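Local coordinates for protein predicted ATPase of the ABC class (Vibrio vulnificus, PDB 5D6A) that binds the ATP analogue AMP-PNP and, as a member of the ABC class of ATPases, probably hydrolyses ATP, at residues 198-201 against 202-206; 559-562 against 563-567; 188-191 against 192-196; 344-347 against 348-352. All coordinates share one frame; numbering follows the deposited sequence.

Interaction 1: residues 198-201 against 202-206; sequences REQL and EVNGL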
loop_
_atom_site.group_PDB
_atom_site.type_symbol
_atom_site.label_atom_id
_atom_site.label_comp_id
_atom_site.label_asym_id
_atom_site.label_seq_id
_atom_site.Cartn_x
_atom_site.Cartn_y
_atom_site.Cartn_z
ATOM N N ARG A 198 4.884 -31.138 -3.406
ATOM C CA ARG A 198 4.750 -30.464 -2.116
ATOM C C ARG A 198 4.636 -31.468 -0.968
ATOM O O ARG A 198 5.148 -31.222 0.120
ATOM C CB ARG A 198 3.550 -29.501 -2.113
ATOM C CG ARG A 198 3.364 -28.768 -0.787
ATOM C CD ARG A 198 2.299 -27.680 -0.826
ATOM N NE ARG A 198 2.668 -26.553 -1.688
ATOM C CZ ARG A 198 2.289 -26.396 -2.957
ATOM N NH1 ARG A 198 1.505 -27.289 -3.556
ATOM N NH2 ARG A 198 2.692 -25.327 -3.634
ATOM N N GLU A 199 3.979 -32.600 -1.219
ATOM C CA GLU A 199 3.801 -33.627 -0.186
ATOM C C GLU A 199 5.089 -34.363 0.189
ATOM O O GLU A 199 5.225 -34.831 1.321
ATOM C CB GLU A 199 2.724 -34.639 -0.597
ATOM C CG GLU A 199 1.327 -34.037 -0.667
ATOM C CD GLU A 199 0.233 -35.056 -0.940
ATOM O OE1 GLU A 199 0.497 -36.278 -0.880
ATOM O OE2 GLU A 199 -0.907 -34.621 -1.202
ATOM N N GLN A 200 6.034 -34.459 -0.744
ATOM C CA GLN A 200 7.290 -35.165 -0.464
ATOM C C GLN A 200 8.444 -34.239 -0.063
ATOM O O GLN A 200 9.612 -34.619 -0.157
ATOM C CB GLN A 200 7.684 -36.078 -1.636
ATOM C CG GLN A 200 7.793 -35.397 -2.986
ATOM C CD GLN A 200 8.113 -36.377 -4.099
ATOM O OE1 GLN A 200 8.943 -37.270 -3.937
ATOM N NE2 GLN A 200 7.468 -36.203 -5.244
ATOM N N LEU A 201 8.113 -33.030 0.391
ATOM C CA LEU A 201 9.124 -32.091 0.866
ATOM C C LEU A 201 9.559 -32.530 2.252
ATOM O O LEU A 201 10.750 -32.582 2.562
ATOM C CB LEU A 201 8.567 -30.668 0.937
ATOM C CG LEU A 201 8.268 -29.959 -0.381
ATOM C CD1 LEU A 201 7.570 -28.632 -0.120
ATOM C CD2 LEU A 201 9.551 -29.751 -1.172
ATOM N N GLU A 202 8.569 -32.855 3.077
ATOM C CA GLU A 202 8.802 -33.287 4.446
ATOM C C GLU A 202 9.637 -34.566 4.515
ATOM O O GLU A 202 10.553 -34.671 5.331
ATOM C CB GLU A 202 7.463 -33.528 5.149
ATOM C CG GLU A 202 7.583 -33.786 6.642
ATOM C CD GLU A 202 8.066 -32.567 7.413
ATOM O OE1 GLU A 202 8.538 -32.739 8.559
ATOM O OE2 GLU A 202 7.981 -31.439 6.876
ATOM N N VAL A 203 9.312 -35.531 3.659
ATOM C CA VAL A 203 10.015 -36.819 3.642
ATOM C C VAL A 203 11.503 -36.665 3.311
ATOM O O VAL A 203 12.345 -37.358 3.884
ATOM C CB VAL A 203 9.375 -37.797 2.631
ATOM C CG1 VAL A 203 10.113 -39.130 2.642
ATOM C CG2 VAL A 203 7.901 -38.002 2.945
ATOM N N ASN A 204 11.819 -35.752 2.394
ATOM C CA ASN A 204 13.206 -35.516 1.988
ATOM C C ASN A 204 13.903 -34.416 2.800
ATOM O O ASN A 204 14.955 -33.913 2.398
ATOM C CB ASN A 204 13.260 -35.197 0.491
ATOM C CG ASN A 204 12.751 -36.345 -0.365
ATOM O OD1 ASN A 204 12.952 -37.515 -0.041
ATOM N ND2 ASN A 204 12.103 -36.014 -1.473
ATOM N N GLY A 205 13.322 -34.060 3.946
ATOM C CA GLY A 205 13.892 -33.037 4.816
ATOM C C GLY A 205 14.094 -31.708 4.118
ATOM O O GLY A 205 15.121 -31.059 4.302
ATOM N N LEU A 206 13.104 -31.308 3.325
ATOM C CA LEU A 206 13.158 -30.057 2.572
ATOM C C LEU A 206 11.999 -29.141 2.934
ATOM O O LEU A 206 10.940 -29.609 3.346
ATOM C CB LEU A 206 13.093 -30.352 1.071
ATOM C CG LEU A 206 14.162 -31.277 0.493
ATOM C CD1 LEU A 206 13.893 -31.520 -0.984
ATOM C CD2 LEU A 206 15.554 -30.703 0.704
#
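Leu-201 and Leu-206 meet where the chain leaves helix 181-199 and enters strand 206-211. The amide N of Leu-206 donates to the carbonyl O of Leu-201 at 2.8 Å, with an N-H...O angle of 160°. Between these two residues the chain makes a type I beta turn from Glu-202 to Gly-205, tied by Gly-205 N to Glu-202 O at 3.2 Å. The packed side is made of the two buried leucines, CD2 of Leu-201 lying 4.2 Å from CB of Leu-206. Backbone packing adds to it, with CB of Leu-201 3.5 Å from the carbonyl O of Leu-206.

The opposite character prevails around the turn itself, where Glu-202, Val-203 and Asn-204 are exposed. Gln-200, the first residue to depart from helical geometry, has CG between its own backbone N and carbonyl carbon (chi1 55°) and an extended chain beyond, which runs side by side with Asn-204 and points the same way, their amide planes 38° apart. The two ends stay separate, OE1 of Gln-200 lying 4.2 Å from ND2 of Asn-204. That ND2 is nearer to the backbone O of Gln-200, at 3.1 Å, but its angle is too poor for a hydrogen bond. Instead, NE2 of Gln-200 donates to His-244 O, and the bent chain of Glu-202 forms a salt bridge with Lys-258.

The connection thus feeds the chain into the four-stranded antiparallel sheet, with Leu-201 against Val-295 of strand 294-296, and Leu-206 and Asn-204 against Val-241 and Leu-243 of strand 240-245.

Interaction 2: residues 559-562 against 563-567; sequences VMAA and LNRMR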
loop_
_atom_site.group_PDB
_atom_site.type_symbol
_atom_site.label_atom_id
_atom_site.label_comp_id
_atom_site.label_asym_id
_atom_site.label_seq_id
_atom_site.Cartn_x
_atom_site.Cartn_y
_atom_site.Cartn_z
ATOM N N VAL A 559 -5.718 -16.087 8.085
ATOM C CA VAL A 559 -6.921 -15.617 8.776
ATOM C C VAL A 559 -6.500 -15.016 10.117
ATOM O O VAL A 559 -6.991 -13.957 10.519
ATOM C CB VAL A 559 -7.926 -16.759 9.021
ATOM C CG1 VAL A 559 -9.128 -16.259 9.809
ATOM C CG2 VAL A 559 -8.385 -17.364 7.704
HETATM N N MSE A 560 -5.577 -15.701 10.793
HETATM C CA MSE A 560 -5.046 -15.243 12.077
HETATM C C MSE A 560 -4.285 -13.967 11.870
HETATM O O MSE A 560 -4.474 -12.999 12.606
HETATM C CB MSE A 560 -4.097 -16.277 12.683
HETATM C CG MSE A 560 -4.827 -17.474 13.283
HETATM SE SE MSE A 560 -6.101 -16.892 14.671
HETATM C CE MSE A 560 -4.832 -16.083 15.943
ATOM N N ALA A 561 -3.417 -13.955 10.863
ATOM C CA ALA A 561 -2.628 -12.768 10.554
ATOM C C ALA A 561 -3.534 -11.546 10.391
ATOM O O ALA A 561 -3.266 -10.483 10.955
ATOM C CB ALA A 561 -1.805 -12.992 9.294
ATOM N N ALA A 562 -4.609 -11.706 9.622
ATOM C CA ALA A 562 -5.564 -10.618 9.393
ATOM C C ALA A 562 -6.256 -10.244 10.696
ATOM O O ALA A 562 -6.473 -9.067 10.987
ATOM C CB ALA A 562 -6.595 -11.031 8.355
ATOM N N LEU A 563 -6.586 -11.263 11.480
ATOM C CA LEU A 563 -7.272 -11.080 12.750
ATOM C C LEU A 563 -6.357 -10.415 13.786
ATOM O O LEU A 563 -6.825 -9.642 14.622
ATOM C CB LEU A 563 -7.783 -12.437 13.238
ATOM C CG LEU A 563 -8.843 -12.506 14.331
ATOM C CD1 LEU A 563 -10.060 -11.656 13.993
ATOM C CD2 LEU A 563 -9.248 -13.962 14.520
ATOM N N ASN A 564 -5.057 -10.707 13.715
ATOM C CA ASN A 564 -4.068 -10.110 14.618
ATOM C C ASN A 564 -3.907 -8.616 14.369
ATOM O O ASN A 564 -3.392 -7.897 15.223
ATOM C CB ASN A 564 -2.695 -10.775 14.446
ATOM C CG ASN A 564 -2.669 -12.218 14.911
ATOM O OD1 ASN A 564 -3.492 -12.640 15.718
ATOM N ND2 ASN A 564 -1.700 -12.978 14.416
ATOM N N ARG A 565 -4.332 -8.165 13.189
ATOM C CA ARG A 565 -4.228 -6.755 12.800
ATOM C C ARG A 565 -5.551 -6.002 12.870
ATOM O O ARG A 565 -5.601 -4.815 12.543
ATOM C CB ARG A 565 -3.631 -6.651 11.398
ATOM C CG ARG A 565 -2.179 -7.087 11.361
ATOM C CD ARG A 565 -1.657 -7.299 9.951
ATOM N NE ARG A 565 -0.230 -7.595 9.983
ATOM C CZ ARG A 565 0.291 -8.776 10.309
ATOM N NH1 ARG A 565 1.607 -8.933 10.316
ATOM N NH2 ARG A 565 -0.490 -9.800 10.638
HETATM N N MSE A 566 -6.618 -6.683 13.289
HETATM C CA MSE A 566 -7.925 -6.039 13.440
HETATM C C MSE A 566 -7.884 -5.370 14.786
HETATM O O MSE A 566 -7.665 -6.021 15.807
HETATM C CB MSE A 566 -9.059 -7.048 13.335
HETATM C CG MSE A 566 -10.299 -6.409 12.728
HETATM SE SE MSE A 566 -11.654 -6.137 14.122
HETATM C CE MSE A 566 -12.174 -8.024 14.337
ATOM N N ARG A 567 -8.112 -4.062 14.792
ATOM C CA ARG A 567 -7.999 -3.244 16.007
ATOM C C ARG A 567 -9.015 -3.497 17.128
ATOM O O ARG A 567 -8.794 -3.068 18.263
ATOM C CB ARG A 567 -7.987 -1.766 15.607
ATOM C CG ARG A 567 -6.835 -1.458 14.662
ATOM C CD ARG A 567 -6.818 -0.032 14.155
ATOM N NE ARG A 567 -5.632 0.205 13.333
ATOM C CZ ARG A 567 -4.431 0.542 13.807
ATOM N NH1 ARG A 567 -4.229 0.689 15.116
ATOM N NH2 ARG A 567 -3.420 0.734 12.969
#
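Arg-565 folds back on Ala-561 at the C-terminal end of helix 556-564, in the MRB1590 C-terminal domain. Its chain is extended from CG to NE and runs back alongside the last turn, bringing NH2 to the carbonyl O of Ala-561 at 2.9 Å. The bond is asymmetric in orientation: the oxygen lies at the edge of the guanidinium, almost exactly in its plane, whereas NH2 stands 42° out of the carbonyl plane and so is not on a lone pair. The other end of the guanidinium, NH1, makes a salt bridge with Glu-306, so the group is held from two directions.

Met-560, a selenomethionine, and Asn-564 cross obliquely. Bends at chi2 (-58°) and chi3 curl the Met-560 chain so that CE comes within 3.7 Å of OD1 of Asn-564, an oxygen that accepts a hydrogen bond from Arg-462. SE of the same Met-560 packs 4.3 Å from CD2 of Leu-563, whose side chain also touches Trp-516 of helix 506-519.

Along the backbone, Leu-563 N still bonds to Val-559 O at 2.9 Å in regular helical fashion. The pattern then tightens: Arg-565 N donates to the O of Ala-562, three residues back, at 3.2 Å, and makes a weak bond to Ala-561 O, four back, at 3.4 Å.

Interaction 3: residues 188-191 against 192-196; sequences CQVV and EDQEA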
loop_
_atom_site.group_PDB
_atom_site.type_symbol
_atom_site.label_atom_id
_atom_site.label_comp_id
_atom_site.label_asym_id
_atom_site.label_seq_id
_atom_site.Cartn_x
_atom_site.Cartn_y
_atom_site.Cartn_z
ATOM N N CYS A 188 -4.420 -30.087 -15.484
ATOM C CA CYS A 188 -4.658 -30.878 -14.275
ATOM C C CYS A 188 -3.420 -31.650 -13.824
ATOM O O CYS A 188 -3.220 -31.867 -12.630
ATOM C CB CYS A 188 -5.799 -31.869 -14.507
ATOM S SG CYS A 188 -7.369 -31.099 -14.948
ATOM N N GLN A 189 -2.600 -32.071 -14.783
ATOM C CA GLN A 189 -1.390 -32.836 -14.479
ATOM C C GLN A 189 -0.314 -31.998 -13.807
ATOM O O GLN A 189 0.356 -32.470 -12.893
ATOM C CB GLN A 189 -0.837 -33.480 -15.745
ATOM C CG GLN A 189 -1.711 -34.593 -16.286
ATOM C CD GLN A 189 -1.328 -35.007 -17.689
ATOM O OE1 GLN A 189 -0.304 -34.573 -18.222
ATOM N NE2 GLN A 189 -2.152 -35.845 -18.300
ATOM N N VAL A 190 -0.145 -30.761 -14.258
ATOM C CA VAL A 190 0.853 -29.876 -13.664
ATOM C C VAL A 190 0.475 -29.557 -12.222
ATOM O O VAL A 190 1.340 -29.491 -11.352
ATOM C CB VAL A 190 1.033 -28.577 -14.476
ATOM C CG1 VAL A 190 1.946 -27.602 -13.748
ATOM C CG2 VAL A 190 1.595 -28.892 -15.855
ATOM N N VAL A 191 -0.817 -29.368 -11.970
ATOM C CA VAL A 191 -1.291 -29.076 -10.616
ATOM C C VAL A 191 -1.131 -30.309 -9.735
ATOM O O VAL A 191 -0.723 -30.201 -8.579
ATOM C CB VAL A 191 -2.761 -28.612 -10.603
ATOM C CG1 VAL A 191 -3.238 -28.386 -9.172
ATOM C CG2 VAL A 191 -2.919 -27.337 -11.420
ATOM N N GLU A 192 -1.451 -31.477 -10.289
ATOM C CA GLU A 192 -1.319 -32.733 -9.555
ATOM C C GLU A 192 0.150 -32.958 -9.195
ATOM O O GLU A 192 0.465 -33.407 -8.092
ATOM C CB GLU A 192 -1.852 -33.905 -10.382
ATOM C CG GLU A 192 -1.875 -35.235 -9.642
ATOM C CD GLU A 192 -2.471 -36.361 -10.468
ATOM O OE1 GLU A 192 -2.358 -36.321 -11.711
ATOM O OE2 GLU A 192 -3.042 -37.299 -9.874
ATOM N N ASP A 193 1.038 -32.643 -10.137
ATOM C CA ASP A 193 2.472 -32.778 -9.912
ATOM C C ASP A 193 2.920 -31.834 -8.801
ATOM O O ASP A 193 3.717 -32.214 -7.946
ATOM C CB ASP A 193 3.263 -32.492 -11.195
ATOM C CG ASP A 193 3.101 -33.582 -12.249
ATOM O OD1 ASP A 193 2.393 -34.584 -11.994
ATOM O OD2 ASP A 193 3.700 -33.438 -13.337
ATOM N N GLN A 194 2.406 -30.606 -8.819
ATOM C CA GLN A 194 2.742 -29.622 -7.787
ATOM C C GLN A 194 2.357 -30.094 -6.388
ATOM O O GLN A 194 3.132 -29.934 -5.445
ATOM C CB GLN A 194 2.097 -28.273 -8.095
ATOM C CG GLN A 194 2.859 -27.487 -9.145
ATOM C CD GLN A 194 2.141 -26.232 -9.590
ATOM O OE1 GLN A 194 2.578 -25.119 -9.305
ATOM N NE2 GLN A 194 1.021 -26.405 -10.276
ATOM N N GLU A 195 1.170 -30.679 -6.255
ATOM C CA GLU A 195 0.729 -31.186 -4.961
ATOM C C GLU A 195 1.621 -32.349 -4.544
ATOM O O GLU A 195 2.081 -32.406 -3.403
ATOM C CB GLU A 195 -0.736 -31.627 -5.013
ATOM C CG GLU A 195 -1.277 -32.174 -3.695
ATOM C CD GLU A 195 -1.214 -31.170 -2.552
ATOM O OE1 GLU A 195 -1.117 -29.950 -2.817
ATOM O OE2 GLU A 195 -1.278 -31.606 -1.382
ATOM N N ALA A 196 1.866 -33.264 -5.480
ATOM C CA ALA A 196 2.713 -34.432 -5.237
ATOM C C ALA A 196 4.115 -34.022 -4.790
ATOM O O ALA A 196 4.673 -34.619 -3.878
ATOM C CB ALA A 196 2.790 -35.300 -6.484
#
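Cys-188 and Glu-192 stand one turn apart on helix 181-199, with Glu-192 N bonded to Cys-188 O at 3.0 Å. CB of Glu-192 rests 3.3 Å from the same oxygen, and its extended chain carries the carboxylate on to Ser-91 and Asn-247.

Next, Gln-189 O accepts from Asp-193 N at 2.8 Å and also from the side-chain ND2 of Asn-247. The Asp-193 side chain has CG beside its own backbone N (chi1 -71°), which lays the carboxylate back near Gln-189 O. These acceptors make no bond with each other; outside donors take both carboxylate oxygens, OD1 the amide of Asn-247 and OD2 that of Arg-248, two consecutive backbone N-H groups.

Val-190 O has two partners from a single residue. Gln-194 N reaches it at 3.0 Å, as the helix requires, and Gln-194 NE2 at 3.3 Å from the other face of the carbonyl plane, 58° out of it. The amide end crosses the valine, NE2 lying 3.8 Å from Val-190 CG1, while OE1 accepts from the amide of His-285.

Val-191 O completes the turn by accepting from Glu-195 N at 3.0 Å, and the Val-191 side chain packs on Asn-284.

This is the regular i to i+4 pattern of an alpha helix within the P-loop domain, here docked through Asp-193 on the link between antiparallel strands 240-245 and 249-257.

Interaction 4: residues 344-347 against 348-352; sequences AAWL and QESVE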
loop_
_atom_site.group_PDB
_atom_site.type_symbol
_atom_site.label_atom_id
_atom_site.label_comp_id
_atom_site.label_asym_id
_atom_site.label_seq_id
_atom_site.Cartn_x
_atom_site.Cartn_y
_atom_site.Cartn_z
ATOM N N ALA A 344 8.873 -8.465 15.708
ATOM C CA ALA A 344 8.973 -9.439 16.795
ATOM C C ALA A 344 7.595 -10.048 17.057
ATOM O O ALA A 344 7.454 -11.264 17.228
ATOM C CB ALA A 344 9.507 -8.776 18.056
ATOM N N ALA A 345 6.583 -9.186 17.081
ATOM C CA ALA A 345 5.214 -9.621 17.284
ATOM C C ALA A 345 4.811 -10.568 16.164
ATOM O O ALA A 345 4.311 -11.657 16.426
ATOM C CB ALA A 345 4.282 -8.424 17.333
ATOM N N TRP A 346 5.056 -10.157 14.920
ATOM C CA TRP A 346 4.718 -10.972 13.750
ATOM C C TRP A 346 5.359 -12.347 13.899
ATOM O O TRP A 346 4.727 -13.378 13.661
ATOM C CB TRP A 346 5.253 -10.336 12.460
ATOM C CG TRP A 346 4.582 -10.835 11.199
ATOM C CD1 TRP A 346 4.005 -12.060 10.995
ATOM C CD2 TRP A 346 4.517 -10.154 9.941
ATOM N NE1 TRP A 346 3.526 -12.152 9.713
ATOM C CE2 TRP A 346 3.838 -11.001 9.040
ATOM C CE3 TRP A 346 4.937 -8.901 9.499
ATOM C CZ2 TRP A 346 3.576 -10.635 7.723
ATOM C CZ3 TRP A 346 4.679 -8.540 8.189
ATOM C CH2 TRP A 346 4.006 -9.404 7.318
ATOM N N LEU A 347 6.630 -12.346 14.292
ATOM C CA LEU A 347 7.379 -13.582 14.464
ATOM C C LEU A 347 6.666 -14.509 15.442
ATOM O O LEU A 347 6.336 -15.646 15.099
ATOM C CB LEU A 347 8.807 -13.279 14.934
ATOM C CG LEU A 347 9.738 -14.465 15.204
ATOM C CD1 LEU A 347 9.780 -15.425 14.032
ATOM C CD2 LEU A 347 11.136 -13.964 15.523
ATOM N N GLN A 348 6.407 -14.007 16.645
ATOM C CA GLN A 348 5.735 -14.793 17.674
ATOM C C GLN A 348 4.370 -15.291 17.198
ATOM O O GLN A 348 4.008 -16.442 17.438
ATOM C CB GLN A 348 5.564 -13.967 18.947
ATOM C CG GLN A 348 5.040 -14.771 20.125
ATOM C CD GLN A 348 5.994 -15.877 20.547
ATOM O OE1 GLN A 348 7.216 -15.704 20.536
ATOM N NE2 GLN A 348 5.438 -17.015 20.938
ATOM N N GLU A 349 3.621 -14.419 16.526
ATOM C CA GLU A 349 2.299 -14.770 16.008
ATOM C C GLU A 349 2.367 -15.933 15.029
ATOM O O GLU A 349 1.464 -16.767 14.986
ATOM C CB GLU A 349 1.646 -13.560 15.338
ATOM C CG GLU A 349 1.235 -12.462 16.311
ATOM C CD GLU A 349 0.833 -11.162 15.624
ATOM O OE1 GLU A 349 1.148 -10.978 14.428
ATOM O OE2 GLU A 349 0.213 -10.307 16.293
ATOM N N SER A 350 3.441 -15.988 14.247
ATOM C CA SER A 350 3.618 -17.064 13.266
ATOM C C SER A 350 3.888 -18.405 13.966
ATOM O O SER A 350 3.381 -19.452 13.553
ATOM C CB SER A 350 4.752 -16.712 12.304
ATOM O OG SER A 350 4.524 -15.442 11.716
ATOM N N VAL A 351 4.686 -18.366 15.028
ATOM C CA VAL A 351 4.972 -19.567 15.794
ATOM C C VAL A 351 3.665 -20.065 16.406
ATOM O O VAL A 351 3.341 -21.249 16.324
ATOM C CB VAL A 351 6.000 -19.304 16.913
ATOM C CG1 VAL A 351 6.209 -20.561 17.754
ATOM C CG2 VAL A 351 7.319 -18.818 16.327
ATOM N N GLU A 352 2.906 -19.137 16.990
ATOM C CA GLU A 352 1.625 -19.452 17.616
ATOM C C GLU A 352 0.715 -20.199 16.641
ATOM O O GLU A 352 0.099 -21.200 17.001
ATOM C CB GLU A 352 0.924 -18.166 18.076
ATOM C CG GLU A 352 -0.244 -18.391 19.035
ATOM C CD GLU A 352 -1.073 -17.137 19.273
ATOM O OE1 GLU A 352 -1.525 -16.517 18.286
ATOM O OE2 GLU A 352 -1.313 -16.790 20.446
#
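Ser-350 turns its hydroxyl back onto Trp-346, one helical turn earlier. OG donates to the carbonyl O of Trp-346 at 2.8 Å, and the backbone N of Ser-350 reaches that same oxygen at 3.0 Å from the opposite face of the carbonyl plane. Two bonds thus grip one buried acceptor. With OG beside its own backbone N (chi1 -54°), the hydroxyl points back toward the preceding turn, at that carbonyl, and it also approaches CD1 of the Trp-346 indole, obliquely, at 3.5 Å.

A second pairing repeats the spacing one residue earlier. Glu-349 N bonds to Ala-345 O at 2.8 Å, and CG of Glu-349 lies 3.2 Å from that oxygen. The extended chain then passes along the helix, leaving OE1 3.6 Å from CA of Trp-346, while OE2 forms a salt bridge with Arg-309. On another flank CG2 of Val-351 comes to 3.5 Å from Leu-347 O, which accepts from Val-351 N.

Further out, the Trp-346 ring makes a cation-pi contact with Arg-565. The start of the segment lies near the nucleotide without touching it, the Ala-344 side chain being about 11 Å from the bound AMP-PNP.

Helix 339-352 leads into strand 357-361 of the mixed nucleotide-domain sheet, an order consistent with the helix before the Walker B strand in ABC ATPases. Leu-347 and Ser-350 press on Leu-358 of that strand, Trp-346 and Ser-350 on Met-301 of edge strand 301-302, and Glu-349 and Glu-352 meet helix 556-564.

Along the chain the order is interaction 3, interaction 1, interaction 4, interaction 2. The first two share helix 181-199: interaction 3 lies within it and interaction 1 takes over at its end, their centres about 15 Å apart. Interactions 4 and 2 form a second cluster, with centres about 12 Å apart, in which helix 339-352 of the P-loop domain packs directly on helix 556-564 of the C-terminal domain. Between the clusters no contact is made, interactions 2 and 3 lying on opposite sides of the chain's centre, about 31 Å between centres. The second cluster thus brings the P-loop and MRB1590 C-terminal family regions into direct contact within one chain.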